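Entry-fusion complex associated protein OPG083 (Vaccinia virus, PDB 6CJ6) serves as a component of the viral entry-fusion complex, which merges viral and cellular membranes and opens a pore that admits the virion core to the host cytoplasm. Local coordinates at residues Y110-I124 with S144-K156. Numbering follows the deposited sequence.
Unlike the reference sequence in segment 144-156: Ala147 (reference Arg). With PDO (1,3-propandiol), chain Y; MOH (methanol), chain B; MOH (methanol), chain C; MOH (methanol), chain D.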
# COMPACT_ATOMS: atom_id res chain seq x y z
N TYR A 110 -11.81 5.16 10.42
CA TYR A 110 -11.87 3.74 10.76
C TYR A 110 -11.07 3.46 12.03
O TYR A 110 -11.44 2.59 12.83
CB TYR A 110 -11.36 2.91 9.59
CG TYR A 110 -10.47 1.74 9.96
CD1 TYR A 110 -11.01 0.51 10.30
CD2 TYR A 110 -9.08 1.87 9.97
CE1 TYR A 110 -10.19 -0.56 10.64
CE2 TYR A 110 -8.26 0.82 10.31
CZ TYR A 110 -8.82 -0.40 10.64
OH TYR A 110 -8.00 -1.45 10.97
N ALA A 111 -9.97 4.19 12.23
CA ALA A 111 -9.12 3.95 13.39
C ALA A 111 -9.76 4.44 14.68
O ALA A 111 -9.45 3.92 15.76
CB ALA A 111 -7.76 4.60 13.18
N GLU A 112 -10.66 5.43 14.60
CA GLU A 112 -11.30 5.95 15.80
C GLU A 112 -12.24 4.95 16.46
O GLU A 112 -12.50 5.06 17.66
CB GLU A 112 -12.07 7.24 15.48
CG GLU A 112 -11.23 8.51 15.55
CD GLU A 112 -12.07 9.74 15.80
OE1 GLU A 112 -13.16 9.60 16.39
OE2 GLU A 112 -11.64 10.84 15.41
N VAL A 113 -12.74 3.98 15.70
CA VAL A 113 -13.66 2.99 16.24
C VAL A 113 -13.04 1.60 16.37
O VAL A 113 -13.50 0.82 17.22
CB VAL A 113 -14.98 2.94 15.43
CG1 VAL A 113 -14.69 2.64 13.98
CG2 VAL A 113 -15.97 1.94 16.02
N ASN A 114 -12.00 1.30 15.61
CA ASN A 114 -11.45 -0.05 15.55
C ASN A 114 -10.83 -0.45 16.89
O ASN A 114 -10.74 0.34 17.83
CB ASN A 114 -10.46 -0.18 14.39
CG ASN A 114 -9.08 0.33 14.73
OD1 ASN A 114 -8.92 1.29 15.49
ND2 ASN A 114 -8.06 -0.32 14.18
N ASN A 115 -10.39 -1.70 16.97
CA ASN A 115 -9.98 -2.31 18.22
C ASN A 115 -8.59 -1.98 18.73
O ASN A 115 -7.69 -2.83 18.70
N ILE A 116 -8.41 -0.74 19.19
CA ILE A 116 -7.30 -0.29 20.04
C ILE A 116 -5.95 -0.95 19.82
O ILE A 116 -4.99 -0.31 19.39
CB ILE A 116 -7.69 -0.33 21.53
CG1 ILE A 116 -9.20 -0.51 21.71
CG2 ILE A 116 -7.21 0.94 22.24
CD1 ILE A 116 -9.61 -1.93 22.04
N ILE A 117 -5.88 -2.25 20.12
CA ILE A 117 -4.65 -2.92 20.56
C ILE A 117 -3.52 -2.89 19.54
O ILE A 117 -3.70 -2.48 18.38
CB ILE A 117 -4.97 -4.34 21.06
CG1 ILE A 117 -4.04 -4.73 22.21
CG2 ILE A 117 -4.91 -5.35 19.91
CD1 ILE A 117 -4.76 -5.00 23.51
N ASP A 118 -2.34 -3.35 19.96
CA ASP A 118 -1.08 -3.17 19.24
C ASP A 118 -0.95 -4.02 17.99
O ASP A 118 0.05 -3.87 17.27
CB ASP A 118 0.10 -3.48 20.17
CG ASP A 118 0.19 -2.53 21.35
OD1 ASP A 118 -0.54 -2.74 22.34
OD2 ASP A 118 1.00 -1.58 21.28
N ILE A 119 -1.88 -4.92 17.71
CA ILE A 119 -1.79 -5.84 16.57
C ILE A 119 -2.85 -5.46 15.55
O ILE A 119 -4.01 -5.23 15.91
CB ILE A 119 -1.90 -7.31 17.01
CG1 ILE A 119 -0.51 -7.91 17.26
CG2 ILE A 119 -2.61 -8.15 15.96
CD1 ILE A 119 0.33 -7.15 18.26
N GLN A 120 -2.44 -5.39 14.29
CA GLN A 120 -3.33 -5.01 13.19
C GLN A 120 -3.46 -6.18 12.22
O GLN A 120 -2.46 -6.82 11.88
CB GLN A 120 -2.79 -3.78 12.46
CG GLN A 120 -3.57 -3.38 11.21
CD GLN A 120 -3.51 -1.89 10.93
OE1 GLN A 120 -2.55 -1.22 11.30
NE2 GLN A 120 -4.56 -1.36 10.30
N LYS A 121 -4.69 -6.45 11.80
CA LYS A 121 -4.96 -7.38 10.71
C LYS A 121 -4.94 -6.61 9.40
O LYS A 121 -5.39 -5.46 9.34
CB LYS A 121 -6.32 -8.05 10.91
CG LYS A 121 -6.74 -8.99 9.79
CD LYS A 121 -7.91 -8.43 8.97
CE LYS A 121 -9.17 -8.32 9.81
NZ LYS A 121 -10.32 -7.80 9.03
N LEU A 122 -4.41 -7.23 8.35
CA LEU A 122 -4.32 -6.60 7.04
C LEU A 122 -4.89 -7.53 5.98
O LEU A 122 -4.49 -8.70 5.90
CB LEU A 122 -2.88 -6.23 6.71
CG LEU A 122 -2.73 -4.91 5.94
CD1 LEU A 122 -3.45 -3.80 6.69
CD2 LEU A 122 -1.27 -4.56 5.74
N ASP A 123 -5.82 -7.01 5.17
CA ASP A 123 -6.49 -7.77 4.12
C ASP A 123 -5.85 -7.39 2.79
O ASP A 123 -5.93 -6.24 2.36
CB ASP A 123 -7.98 -7.45 4.13
CG ASP A 123 -8.77 -8.26 3.11
OD1 ASP A 123 -8.17 -9.08 2.39
OD2 ASP A 123 -10.00 -8.08 3.05
N ILE A 124 -5.22 -8.37 2.13
CA ILE A 124 -4.52 -8.10 0.88
C ILE A 124 -5.41 -8.45 -0.31
O ILE A 124 -4.98 -8.39 -1.46
CB ILE A 124 -3.17 -8.83 0.79
CG1 ILE A 124 -3.37 -10.34 0.75
CG2 ILE A 124 -2.26 -8.43 1.95
CD1 ILE A 124 -2.11 -11.10 0.46
N SER A 144 1.35 2.70 12.17
CA SER A 144 0.12 3.46 12.32
C SER A 144 -1.03 2.64 11.77
O SER A 144 -0.93 2.10 10.66
CB SER A 144 0.21 4.79 11.57
OG SER A 144 -1.07 5.32 11.32
N ALA A 145 -2.11 2.54 12.54
CA ALA A 145 -3.29 1.83 12.05
C ALA A 145 -3.91 2.54 10.86
O ALA A 145 -4.38 1.89 9.92
CB ALA A 145 -4.30 1.66 13.18
N GLU A 146 -3.91 3.87 10.87
CA GLU A 146 -4.53 4.60 9.77
C GLU A 146 -3.69 4.53 8.50
O GLU A 146 -4.23 4.41 7.40
CB GLU A 146 -4.85 6.05 10.17
CG GLU A 146 -3.85 6.70 11.11
CD GLU A 146 -4.05 6.32 12.57
OE1 GLU A 146 -5.11 6.65 13.14
OE2 GLU A 146 -3.15 5.68 13.15
N ALA A 147 -2.36 4.59 8.64
CA ALA A 147 -1.50 4.46 7.47
C ALA A 147 -1.54 3.05 6.90
O ALA A 147 -1.56 2.87 5.68
CB ALA A 147 -0.07 4.89 7.80
N ASN A 148 -1.53 2.03 7.77
CA ASN A 148 -1.68 0.66 7.30
C ASN A 148 -3.00 0.47 6.57
O ASN A 148 -3.09 -0.29 5.60
CB ASN A 148 -1.57 -0.32 8.47
CG ASN A 148 -0.16 -0.46 9.00
OD1 ASN A 148 0.81 -0.08 8.34
ND2 ASN A 148 -0.03 -1.03 10.19
N CYS A 149 -4.06 1.15 7.04
CA CYS A 149 -5.33 1.13 6.32
C CYS A 149 -5.18 1.71 4.93
O CYS A 149 -5.79 1.22 3.97
CB CYS A 149 -6.38 1.91 7.10
SG CYS A 149 -7.80 2.43 6.12
N GLY A 150 -4.38 2.77 4.79
CA GLY A 150 -4.17 3.35 3.47
C GLY A 150 -3.46 2.40 2.53
O GLY A 150 -3.84 2.26 1.37
N LEU A 151 -2.41 1.74 3.02
CA LEU A 151 -1.71 0.76 2.19
C LEU A 151 -2.64 -0.39 1.80
O LEU A 151 -2.60 -0.86 0.65
CB LEU A 151 -0.48 0.25 2.93
CG LEU A 151 0.50 -0.61 2.14
CD1 LEU A 151 1.03 0.16 0.94
CD2 LEU A 151 1.65 -1.06 3.03
N GLN A 152 -3.48 -0.83 2.73
CA GLN A 152 -4.40 -1.93 2.44
C GLN A 152 -5.35 -1.57 1.30
O GLN A 152 -5.51 -2.34 0.35
CB GLN A 152 -5.19 -2.31 3.70
CG GLN A 152 -6.51 -3.01 3.38
CD GLN A 152 -7.16 -3.62 4.60
OE1 GLN A 152 -6.50 -4.26 5.42
NE2 GLN A 152 -8.47 -3.44 4.72
N THR A 153 -5.99 -0.40 1.39
CA THR A 153 -6.87 0.04 0.32
C THR A 153 -6.14 0.08 -1.01
O THR A 153 -6.69 -0.32 -2.04
CB THR A 153 -7.44 1.42 0.66
OG1 THR A 153 -7.92 1.42 2.01
CG2 THR A 153 -8.59 1.78 -0.28
N ILE A 154 -4.89 0.55 -1.01
CA ILE A 154 -4.10 0.62 -2.23
C ILE A 154 -3.72 -0.77 -2.73
O ILE A 154 -3.74 -1.04 -3.94
CB ILE A 154 -2.88 1.54 -2.02
CG1 ILE A 154 -3.34 2.99 -1.85
CG2 ILE A 154 -1.89 1.40 -3.17
CD1 ILE A 154 -2.22 3.96 -1.65
N VAL A 155 -3.37 -1.69 -1.82
CA VAL A 155 -3.08 -3.06 -2.22
C VAL A 155 -4.27 -3.66 -2.96
O VAL A 155 -4.16 -4.10 -4.11
CB VAL A 155 -2.69 -3.93 -1.01
CG1 VAL A 155 -2.70 -5.41 -1.40
CG2 VAL A 155 -1.32 -3.56 -0.49
N LYS A 156 -5.43 -3.66 -2.31
CA LYS A 156 -6.61 -4.34 -2.84
C LYS A 156 -7.09 -3.76 -4.16
O LYS A 156 -7.98 -4.35 -4.79
CB LYS A 156 -7.72 -4.34 -1.79
CG LYS A 156 -7.28 -4.91 -0.44
CD LYS A 156 -8.43 -5.00 0.54
CE LYS A 156 -9.35 -6.14 0.18
NZ LYS A 156 -10.56 -6.17 1.04
C1 PDO Y . -10.06 10.37 12.61
O1 PDO Y . -9.63 11.25 13.64
C2 PDO Y . -11.19 11.02 11.81
C3 PDO Y . -11.08 10.69 10.33
O3 PDO Y . -11.84 11.63 9.57
C MOH B . -8.99 -5.19 7.49
O MOH B . -7.82 -4.73 8.14
C MOH C . -8.60 2.67 19.31
O MOH C . -9.89 3.01 19.77
C MOH D . 2.15 2.72 5.23
O MOH D . 1.59 1.56 5.82
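Gln120, meeting Asn148 and Ala145, illustrates how one side-chain amide can join a strand to the first turn of a helix. With CG trans to its own backbone N (chi1 174°) and an extended chain, Gln120 delivers both ends of its amide to helix 145-156. Its OE1 accepts from Asn148 ND2 at 2.8 Å, the donor sitting above the carbonyl plane, while its NE2 gives a longer, nearly straight bond of 3.3 Å to a lone pair of Ala145 O, which also takes the helical bond from Cys149 N. Asn148 ND2 has a second acceptor in Asn141 OD1, so this buried nitrogen has two acceptors. Farther along, Gln152 OE1 receives the backbone N of Asp123 at 2.8 Å, again from above its plane.

Strand 119-124, which pairs in parallel with strand 36-41, and helix 145-156 run nearly parallel, their N-to-C directions 18° apart; the helix lies along the strand in this member of the poxvirus L1/F9 family.

Charge enters where Lys156 NZ meets Asp123 OD2 at 2.8 Å in a salt bridge, approaching from above the carboxylate plane.

Apolar contacts fill in between and beyond: Leu122 CD1 lies 3.8 Å from Gln152 CB, and Ile124 CB touches Val155 CG1 at 4.1 Å, although its CB points away overall. At the other end, the Tyr110 ring meets Cys149 CB obliquely, beside the disulfide linking Cys149 to Cys107 of helix 102-113.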